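Side-chain contacts in TRAS1 ORF2p (Bombyx mori, PDB 1WDU), which probably cuts telomeric target DNA through this N-terminal endonuclease domain of a telomere-specific non-LTR retrotransposon protein: residues 157-160 / 161-164; 123-126 / 127-130; 110-113 / 114-117; 212-215 / 216-219. The protein carries 1 engineered substitution. All blocks are in the same frame, centred on the assembly; numbering follows the deposited sequence.

Contact 1 of 4, residues 157-160 / 161-164; sequences AKST and WWGS. Engineered in segment 161-164: S164 (natural residue Cys).
S159 meets W161, W162 and S164 with its N, O and OG all engaged. Its O is shared: the N atoms of W162 and S164 each approach to 3.0 Å, from opposite faces of the carbonyl plane. Its OG, swung anti to the backbone N (chi1 175°), accepts W161 N at 3.1 Å, the bond of an ST turn. Its N gives a nearly straight bond (164°) to S164 OG at 3.0 Å. S164, engineered in place of the natural Cys, passes its own hydroxyl on to R206 O. T160 rides the outer side of the turn, where its O takes G163 N at 3.1 Å and its CG2 lies 3.5 Å from S164 O. With chi1 at 55°, the W162 indole folds back against S159 and A157: S159 CB stands over the benzene part of one face, and NE1, at the ring edge, makes a weak bond to A157 O. Cutting W162 back to an alanine would probably open a gap between this loop and L174 and M175, and A157 O would lose its weak donor. Beyond the loop, W162 packs on these two residues of helix 169-181 and on I185 of strand 184-185, pinning the link after strand 149-154 to both elements.

Contact 2 of 4, residues 123-126 / 127-130; sequences YFEP and DKPI. With PO4 (phosphate ion), chain C.
D127 and K128 pack against E125 in a type I beta turn, E125 to K128, within the loop that carries the chain from strand 116-123 into helix 131-142. The D127 carboxylate turns back over the bend (chi1 58°), bringing OD1 to 3.5 Å from E125 CB and just as near P126 CD; the P126 ring and the aspartate run side by side. K128 then lays its aliphatic root along that of E125, CG to CG 3.4 Å, both chains heading the same way before they part. The E125 carboxylate leaves its lysine neighbour for K82, with which OE2 forms a salt bridge, and also takes N104 ND2. After P129, I130 extends its CG1 arm anti to the backbone N (chi1 -164°) toward the ring of F124, 4.2 Å from CD1. Together they reach R170 of helix 169-181, while F124 also stacks with Y122. At the strand end of the loop a phosphate ion, probably from the crystallisation liquor, sits at the tyrosine rim and is also bound by H234 NE2, a position consistent with that of a nucleic-acid phosphate. Y123 OH donates to its O3 at 2.7 Å, with O3 in the plane of the ring.

Contact 3 of 4, residues 110-113 / 114-117; sequences IRTR and AWEI
W115 O receives T112 N at 2.8 Å in a bond that runs nearly along the C=O axis, with R111 CA bringing a weaker C-H contact to the same oxygen. A weak return bond from W115 N to T112 O closes the turn of the beta hairpin through R113 and A114, and W115 N also makes a weak bond to T112 OG1. Further along, I110 and I117 form an antiparallel hydrogen-bonded pair, both N-to-O bonds 2.8 Å long. W115 CG sits between its backbone N and carbonyl carbon (chi1 41°), which swings the indole back to T112. There the ring is held as a slab: T112 OG1 lies over one face, 3.4 Å from CE3, with A114 CB beside it, and I117 CD1 sits over the centre of the other. I110 CG1 comes to 4.0 Å from CZ3, and NE1 bonds to R242 O, while Y20 meets the ring edge-to-face. R242 O is likely to lose its indole donor, and a gap to open between T112 and I117, if a leucine replaced W115. On the other side of the hairpin R111 stretches out to E116, NH1 to OE1 3.1 Å, a salt bridge with the guanidinium and carboxylate planes 87° apart. NH1 meets OE1 on its anti side at a bent angle (137°). The chemistry thus divides by face: a charged pair lies toward solvent, while W115 and I117 pack against I241 of strand 237-241.

Contact 4 of 4, residues 212-215 / 216-219; sequences CTED and MLDL
M216 N bonds to T213 O at 3.1 Å and L217 N to E214 O at 3.0 Å, two successive i+3 to i bonds that wind the chain into a short 3-10 turn. The chain then bends again, L219 N reaching M216 O at 2.9 Å across a type II turn in which D218 takes the positive phi. T213 OG1 donates to D215 OD2 at 2.9 Å, coming from above the carboxylate plane. It also bonds to L149 N, while OD2 takes R148 N, so both side chains are tied to the start of strand 149-154. M216 packs against this polar pair: its CG is 3.5 Å from T213 OG1, and SD lies 3.6 Å from D215 OD1, the D215 and M216 side chains running the same way. In the four-layered alpha/beta sandwich of this DNase I-like domain, the turn is the bridge by which strand 204-212 of one sheet hands the chain to strand 220-225 of the other. C212 packs on M216 and L217, its SG pointing between backbone N and carbonyl carbon (chi1 60°) to lie 3.6 Å from M216 CB and against L217 CD1, the latter too close to be taken at face value. L217 spreads its other methyl, CD2, toward E214 OE2, whose side chain crosses it at about a right angle. L219, whose backbone is hydrogen-bonded to R242, brings CD2 to 4.2 Å from D215 O.

In the fold
Contacts 1 and 2 lie near each other, nearest atoms about 5 Å apart, in loops that both lean on R170 of helix 169-181. Contact 3 lies across the chain centre from both, its centre about 32 Å from that of contact 2, and contact 4 neighbours contact 3, touching it at I117 CD1 to M216 CE, 3.4 Å. None is wholly core: contacts 2 and 3 each put three exposed residues at the surface, contact 1 two and contact 4 only one. Contact 1 is a backbone-rich loop round one serine, contact 2 mainly side-chain packing beside an anion, and contact 3 sheet pairing with a salt bridge outside. Contact 4 is a turn between the two sheets, which contact 3 touches through I117.

Contact 1 of 4, residues 157-160 / 161-164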
loop_
_atom_site.group_PDB
_atom_site.type_symbol
_atom_site.label_atom_id
_atom_site.label_comp_id
_atom_site.label_asym_id
_atom_site.label_seq_id
_atom_site.Cartn_x
_atom_site.Cartn_y
_atom_site.Cartn_z
ATOM N N ALA A 157 -7.184 -11.097 -2.125
ATOM C CA ALA A 157 -7.377 -12.215 -1.202
ATOM C C ALA A 157 -8.400 -11.765 -0.173
ATOM O O ALA A 157 -8.394 -10.612 0.266
ATOM C CB ALA A 157 -6.054 -12.580 -0.508
ATOM N N LYS A 158 -9.267 -12.682 0.227
ATOM C CA LYS A 158 -10.320 -12.344 1.165
ATOM C C LYS A 158 -10.119 -12.907 2.545
ATOM O O LYS A 158 -9.710 -14.053 2.708
ATOM C CB LYS A 158 -11.668 -12.826 0.618
ATOM C CG LYS A 158 -11.956 -12.366 -0.799
ATOM C CD LYS A 158 -13.377 -12.697 -1.232
ATOM C CE LYS A 158 -13.687 -12.079 -2.593
ATOM N NZ LYS A 158 -15.151 -12.113 -2.907
ATOM N N SER A 159 -10.424 -12.090 3.544
ATOM C CA SER A 159 -10.324 -12.502 4.928
ATOM C C SER A 159 -11.149 -11.587 5.816
ATOM O O SER A 159 -11.098 -10.355 5.687
ATOM C CB SER A 159 -8.882 -12.485 5.401
ATOM O OG SER A 159 -8.838 -12.773 6.784
ATOM N N THR A 160 -11.916 -12.189 6.717
ATOM C CA THR A 160 -12.734 -11.402 7.622
ATOM C C THR A 160 -11.842 -10.567 8.527
ATOM O O THR A 160 -12.307 -9.620 9.150
ATOM C CB THR A 160 -13.673 -12.298 8.480
ATOM O OG1 THR A 160 -12.906 -13.271 9.198
ATOM C CG2 THR A 160 -14.670 -13.009 7.589
ATOM N N TRP A 161 -10.559 -10.912 8.605
ATOM C CA TRP A 161 -9.642 -10.135 9.436
ATOM C C TRP A 161 -9.462 -8.715 8.889
ATOM O O TRP A 161 -9.018 -7.824 9.604
ATOM C CB TRP A 161 -8.288 -10.832 9.562
ATOM C CG TRP A 161 -8.337 -11.978 10.504
ATOM C CD1 TRP A 161 -8.353 -13.310 10.185
ATOM C CD2 TRP A 161 -8.425 -11.902 11.930
ATOM N NE1 TRP A 161 -8.446 -14.064 11.329
ATOM C CE2 TRP A 161 -8.493 -13.225 12.414
ATOM C CE3 TRP A 161 -8.457 -10.841 12.848
ATOM C CZ2 TRP A 161 -8.591 -13.518 13.779
ATOM C CZ3 TRP A 161 -8.554 -11.131 14.206
ATOM C CH2 TRP A 161 -8.620 -12.462 14.657
ATOM N N TRP A 162 -9.785 -8.518 7.612
ATOM C CA TRP A 162 -9.722 -7.190 7.022
ATOM C C TRP A 162 -11.076 -6.839 6.383
ATOM O O TRP A 162 -11.151 -6.184 5.344
ATOM C CB TRP A 162 -8.539 -7.037 6.033
ATOM C CG TRP A 162 -8.435 -8.019 4.902
ATOM C CD1 TRP A 162 -9.136 -8.007 3.727
ATOM C CD2 TRP A 162 -7.523 -9.129 4.814
ATOM N NE1 TRP A 162 -8.710 -9.038 2.907
ATOM C CE2 TRP A 162 -7.723 -9.739 3.554
ATOM C CE3 TRP A 162 -6.556 -9.662 5.678
ATOM C CZ2 TRP A 162 -6.989 -10.857 3.138
ATOM C CZ3 TRP A 162 -5.827 -10.778 5.263
ATOM C CH2 TRP A 162 -6.050 -11.360 4.002
ATOM N N GLY A 163 -12.143 -7.302 7.045
ATOM C CA GLY A 163 -13.513 -7.011 6.640
ATOM C C GLY A 163 -14.160 -7.679 5.447
ATOM O O GLY A 163 -15.275 -7.306 5.072
ATOM N N SER A 164 -13.492 -8.661 4.852
ATOM C CA SER A 164 -14.036 -9.357 3.692
ATOM C C SER A 164 -15.272 -10.181 4.059
ATOM O O SER A 164 -15.496 -10.498 5.231
ATOM C CB SER A 164 -12.966 -10.264 3.084
ATOM O OG SER A 164 -11.820 -9.517 2.721
#

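Contact 2 of 4, residues 123-126 / 127-130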
loop_
_atom_site.group_PDB
_atom_site.type_symbol
_atom_site.label_atom_id
_atom_site.label_comp_id
_atom_site.label_asym_id
_atom_site.label_seq_id
_atom_site.Cartn_x
_atom_site.Cartn_y
_atom_site.Cartn_z
ATOM N N TYR A 123 1.158 -5.441 -5.123
ATOM C CA TYR A 123 0.028 -5.855 -5.938
ATOM C C TYR A 123 0.209 -7.334 -6.331
ATOM O O TYR A 123 1.203 -7.710 -6.951
ATOM C CB TYR A 123 -0.085 -4.984 -7.188
ATOM C CG TYR A 123 -1.178 -5.449 -8.123
ATOM C CD1 TYR A 123 -0.885 -6.250 -9.227
ATOM C CD2 TYR A 123 -2.513 -5.142 -7.871
ATOM C CE1 TYR A 123 -1.889 -6.734 -10.049
ATOM C CE2 TYR A 123 -3.524 -5.620 -8.681
ATOM C CZ TYR A 123 -3.207 -6.416 -9.770
ATOM O OH TYR A 123 -4.210 -6.895 -10.574
ATOM N N PHE A 124 -0.759 -8.160 -5.948
ATOM C CA PHE A 124 -0.731 -9.587 -6.240
ATOM C C PHE A 124 -1.820 -9.900 -7.280
ATOM O O PHE A 124 -3.007 -9.659 -7.027
ATOM C CB PHE A 124 -1.001 -10.382 -4.952
ATOM C CG PHE A 124 -0.049 -10.063 -3.810
ATOM C CD1 PHE A 124 -0.423 -10.319 -2.495
ATOM C CD2 PHE A 124 1.219 -9.511 -4.054
ATOM C CE1 PHE A 124 0.436 -10.037 -1.439
ATOM C CE2 PHE A 124 2.089 -9.222 -3.008
ATOM C CZ PHE A 124 1.693 -9.487 -1.689
ATOM N N GLU A 125 -1.420 -10.426 -8.440
ATOM C CA GLU A 125 -2.388 -10.771 -9.485
ATOM C C GLU A 125 -3.421 -11.701 -8.873
ATOM O O GLU A 125 -3.086 -12.537 -8.033
ATOM C CB GLU A 125 -1.724 -11.517 -10.643
ATOM C CG GLU A 125 -0.249 -11.254 -10.814
ATOM C CD GLU A 125 0.010 -9.916 -11.423
ATOM O OE1 GLU A 125 -0.950 -9.326 -11.977
ATOM O OE2 GLU A 125 1.176 -9.465 -11.358
ATOM N N PRO A 126 -4.689 -11.582 -9.295
ATOM C CA PRO A 126 -5.756 -12.434 -8.766
ATOM C C PRO A 126 -5.690 -13.842 -9.359
ATOM O O PRO A 126 -6.262 -14.782 -8.803
ATOM C CB PRO A 126 -7.017 -11.701 -9.204
ATOM C CG PRO A 126 -6.621 -11.222 -10.568
ATOM C CD PRO A 126 -5.221 -10.662 -10.319
ATOM N N ASP A 127 -4.987 -13.970 -10.483
ATOM C CA ASP A 127 -4.862 -15.240 -11.192
ATOM C C ASP A 127 -3.463 -15.865 -11.161
ATOM O O ASP A 127 -3.142 -16.707 -11.993
ATOM C CB ASP A 127 -5.318 -15.046 -12.645
ATOM C CG ASP A 127 -4.525 -13.958 -13.374
ATOM O OD1 ASP A 127 -4.116 -12.966 -12.728
ATOM O OD2 ASP A 127 -4.324 -14.086 -14.604
ATOM N N LYS A 128 -2.646 -15.457 -10.194
ATOM C CA LYS A 128 -1.287 -15.969 -10.038
ATOM C C LYS A 128 -1.118 -16.481 -8.605
ATOM O O LYS A 128 -1.681 -15.911 -7.672
ATOM C CB LYS A 128 -0.269 -14.849 -10.304
ATOM C CG LYS A 128 -0.037 -14.497 -11.779
ATOM C CD LYS A 128 0.924 -15.483 -12.435
ATOM C CE LYS A 128 1.289 -15.090 -13.866
ATOM N NZ LYS A 128 0.154 -15.222 -14.821
ATOM N N PRO A 129 -0.351 -17.572 -8.416
ATOM C CA PRO A 129 -0.099 -18.172 -7.094
ATOM C C PRO A 129 0.392 -17.116 -6.103
ATOM O O PRO A 129 1.305 -16.353 -6.421
ATOM C CB PRO A 129 0.977 -19.216 -7.391
ATOM C CG PRO A 129 0.649 -19.649 -8.787
ATOM C CD PRO A 129 0.323 -18.342 -9.480
ATOM N N ILE A 130 -0.198 -17.068 -4.909
ATOM C CA ILE A 130 0.209 -16.060 -3.931
ATOM C C ILE A 130 1.506 -16.425 -3.218
ATOM O O ILE A 130 2.154 -15.556 -2.611
ATOM C CB ILE A 130 -0.912 -15.788 -2.869
ATOM C CG1 ILE A 130 -0.609 -14.481 -2.124
ATOM C CG2 ILE A 130 -1.020 -16.945 -1.884
ATOM C CD1 ILE A 130 -1.640 -14.101 -1.071
HETATM P P PO4 C . -7.346 -5.653 -10.239
HETATM O O1 PO4 C . -7.632 -6.671 -11.399
HETATM O O2 PO4 C . -8.582 -4.929 -9.752
HETATM O O3 PO4 C . -6.481 -6.302 -9.146
HETATM O O4 PO4 C . -6.433 -4.593 -10.884
#

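Contact 3 of 4, residues 110-113 / 114-117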
loop_
_atom_site.group_PDB
_atom_site.type_symbol
_atom_site.label_atom_id
_atom_site.label_comp_id
_atom_site.label_asym_id
_atom_site.label_seq_id
_atom_site.Cartn_x
_atom_site.Cartn_y
_atom_site.Cartn_z
ATOM N N ILE A 110 11.646 5.985 4.379
ATOM C CA ILE A 110 11.472 7.422 4.588
ATOM C C ILE A 110 12.083 7.703 5.954
ATOM O O ILE A 110 11.966 6.894 6.883
ATOM C CB ILE A 110 9.987 7.879 4.596
ATOM C CG1 ILE A 110 9.171 7.030 5.573
ATOM C CG2 ILE A 110 9.410 7.832 3.178
ATOM C CD1 ILE A 110 7.707 7.443 5.629
ATOM N N ARG A 111 12.729 8.851 6.087
ATOM C CA ARG A 111 13.397 9.180 7.333
ATOM C C ARG A 111 13.198 10.625 7.766
ATOM O O ARG A 111 13.156 11.531 6.936
ATOM C CB ARG A 111 14.891 8.875 7.163
ATOM C CG ARG A 111 15.784 9.274 8.315
ATOM C CD ARG A 111 17.236 9.245 7.860
ATOM N NE ARG A 111 18.142 9.878 8.816
ATOM C CZ ARG A 111 18.496 9.348 9.985
ATOM N NH1 ARG A 111 18.021 8.163 10.351
ATOM N NH2 ARG A 111 19.325 10.006 10.789
ATOM N N THR A 112 13.057 10.813 9.074
ATOM C CA THR A 112 12.904 12.129 9.699
ATOM C C THR A 112 13.615 12.028 11.051
ATOM O O THR A 112 14.061 10.943 11.436
ATOM C CB THR A 112 11.419 12.502 9.956
ATOM O OG1 THR A 112 10.836 11.573 10.877
ATOM C CG2 THR A 112 10.629 12.491 8.661
ATOM N N ARG A 113 13.729 13.145 11.768
ATOM C CA ARG A 113 14.382 13.136 13.082
ATOM C C ARG A 113 13.678 12.130 13.988
ATOM O O ARG A 113 14.314 11.397 14.748
ATOM C CB ARG A 113 14.307 14.519 13.750
ATOM C CG ARG A 113 15.519 15.435 13.555
ATOM C CD ARG A 113 15.457 16.210 12.248
ATOM N NE ARG A 113 16.083 17.527 12.372
ATOM C CZ ARG A 113 16.091 18.448 11.410
ATOM N NH1 ARG A 113 15.509 18.196 10.243
ATOM N NH2 ARG A 113 16.664 19.628 11.621
ATOM N N ALA A 114 12.353 12.109 13.881
ATOM C CA ALA A 114 11.497 11.239 14.677
ATOM C C ALA A 114 11.670 9.737 14.451
ATOM O O ALA A 114 11.585 8.956 15.398
ATOM C CB ALA A 114 10.044 11.626 14.445
ATOM N N TRP A 115 11.899 9.329 13.205
ATOM C CA TRP A 115 12.047 7.911 12.899
ATOM C C TRP A 115 12.467 7.609 11.468
ATOM O O TRP A 115 12.690 8.509 10.666
ATOM C CB TRP A 115 10.728 7.180 13.188
ATOM C CG TRP A 115 9.471 7.928 12.774
ATOM C CD1 TRP A 115 8.420 8.256 13.581
ATOM C CD2 TRP A 115 9.130 8.414 11.460
ATOM N NE1 TRP A 115 7.449 8.912 12.862
ATOM C CE2 TRP A 115 7.858 9.023 11.558
ATOM C CE3 TRP A 115 9.774 8.393 10.213
ATOM C CZ2 TRP A 115 7.216 9.610 10.455
ATOM C CZ3 TRP A 115 9.134 8.975 9.114
ATOM C CH2 TRP A 115 7.868 9.575 9.247
ATOM N N GLU A 116 12.582 6.319 11.168
ATOM C CA GLU A 116 12.925 5.855 9.830
ATOM C C GLU A 116 11.986 4.684 9.561
ATOM O O GLU A 116 12.024 3.677 10.269
ATOM C CB GLU A 116 14.376 5.391 9.754
ATOM C CG GLU A 116 14.865 5.232 8.319
ATOM C CD GLU A 116 16.347 4.925 8.232
ATOM O OE1 GLU A 116 17.118 5.526 9.014
ATOM O OE2 GLU A 116 16.742 4.098 7.377
ATOM N N ILE A 117 11.144 4.827 8.540
ATOM C CA ILE A 117 10.166 3.802 8.204
ATOM C C ILE A 117 10.318 3.200 6.806
ATOM O O ILE A 117 10.452 3.919 5.815
ATOM C CB ILE A 117 8.734 4.383 8.351
ATOM C CG1 ILE A 117 8.515 4.834 9.797
ATOM C CG2 ILE A 117 7.690 3.351 7.939
ATOM C CD1 ILE A 117 7.157 5.420 10.060
#

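Contact 4 of 4, residues 212-215 / 216-219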
loop_
_atom_site.group_PDB
_atom_site.type_symbol
_atom_site.label_atom_id
_atom_site.label_comp_id
_atom_site.label_asym_id
_atom_site.label_seq_id
_atom_site.Cartn_x
_atom_site.Cartn_y
_atom_site.Cartn_z
ATOM N N CYS A 212 1.333 -3.739 9.337
ATOM C CA CYS A 212 2.618 -3.235 9.800
ATOM C C CYS A 212 3.174 -4.016 10.973
ATOM O O CYS A 212 2.470 -4.789 11.611
ATOM C CB CYS A 212 2.450 -1.784 10.249
ATOM S SG CYS A 212 1.236 -1.613 11.605
ATOM N N THR A 213 4.450 -3.785 11.259
ATOM C CA THR A 213 5.108 -4.420 12.392
ATOM C C THR A 213 4.412 -3.891 13.650
ATOM O O THR A 213 3.783 -2.833 13.613
ATOM C CB THR A 213 6.591 -4.039 12.441
ATOM O OG1 THR A 213 6.718 -2.626 12.232
ATOM C CG2 THR A 213 7.369 -4.784 11.372
ATOM N N GLU A 214 4.522 -4.623 14.754
ATOM C CA GLU A 214 3.882 -4.234 16.015
ATOM C C GLU A 214 4.205 -2.803 16.453
ATOM O O GLU A 214 3.307 -2.039 16.811
ATOM C CB GLU A 214 4.283 -5.224 17.120
ATOM C CG GLU A 214 3.774 -4.898 18.526
ATOM C CD GLU A 214 2.272 -5.070 18.673
ATOM O OE1 GLU A 214 1.758 -6.154 18.316
ATOM O OE2 GLU A 214 1.604 -4.127 19.155
ATOM N N ASP A 215 5.485 -2.447 16.411
ATOM C CA ASP A 215 5.944 -1.121 16.819
ATOM C C ASP A 215 5.284 0.046 16.084
ATOM O O ASP A 215 5.306 1.171 16.568
ATOM C CB ASP A 215 7.469 -1.029 16.662
ATOM C CG ASP A 215 7.909 -0.901 15.203
ATOM O OD1 ASP A 215 7.937 0.236 14.681
ATOM O OD2 ASP A 215 8.223 -1.935 14.579
ATOM N N MET A 216 4.697 -0.211 14.918
ATOM C CA MET A 216 4.054 0.860 14.162
ATOM C C MET A 216 2.715 1.249 14.754
ATOM O O MET A 216 2.285 2.397 14.628
ATOM C CB MET A 216 3.906 0.472 12.693
ATOM C CG MET A 216 5.227 0.516 11.947
ATOM S SD MET A 216 6.091 2.078 12.255
ATOM C CE MET A 216 4.917 3.251 11.533
ATOM N N LEU A 217 2.043 0.294 15.384
ATOM C CA LEU A 217 0.786 0.611 16.044
ATOM C C LEU A 217 1.249 1.605 17.109
ATOM O O LEU A 217 2.281 1.380 17.739
ATOM C CB LEU A 217 0.200 -0.640 16.701
ATOM C CG LEU A 217 -0.626 -1.603 15.845
ATOM C CD1 LEU A 217 0.069 -1.891 14.543
ATOM C CD2 LEU A 217 -0.852 -2.890 16.623
ATOM N N ASP A 218 0.506 2.693 17.289
ATOM C CA ASP A 218 0.831 3.762 18.250
ATOM C C ASP A 218 1.362 4.966 17.480
ATOM O O ASP A 218 1.465 6.070 18.020
ATOM C CB ASP A 218 1.893 3.338 19.281
ATOM C CG ASP A 218 1.319 2.499 20.411
ATOM O OD1 ASP A 218 2.063 2.228 21.379
ATOM O OD2 ASP A 218 0.132 2.113 20.333
ATOM N N LEU A 219 1.715 4.728 16.219
ATOM C CA LEU A 219 2.216 5.774 15.335
ATOM C C LEU A 219 1.250 5.942 14.166
ATOM O O LEU A 219 1.410 6.845 13.347
ATOM C CB LEU A 219 3.597 5.398 14.794
ATOM C CG LEU A 219 4.849 5.747 15.604
ATOM C CD1 LEU A 219 4.655 5.416 17.074
ATOM C CD2 LEU A 219 6.028 4.985 15.024
#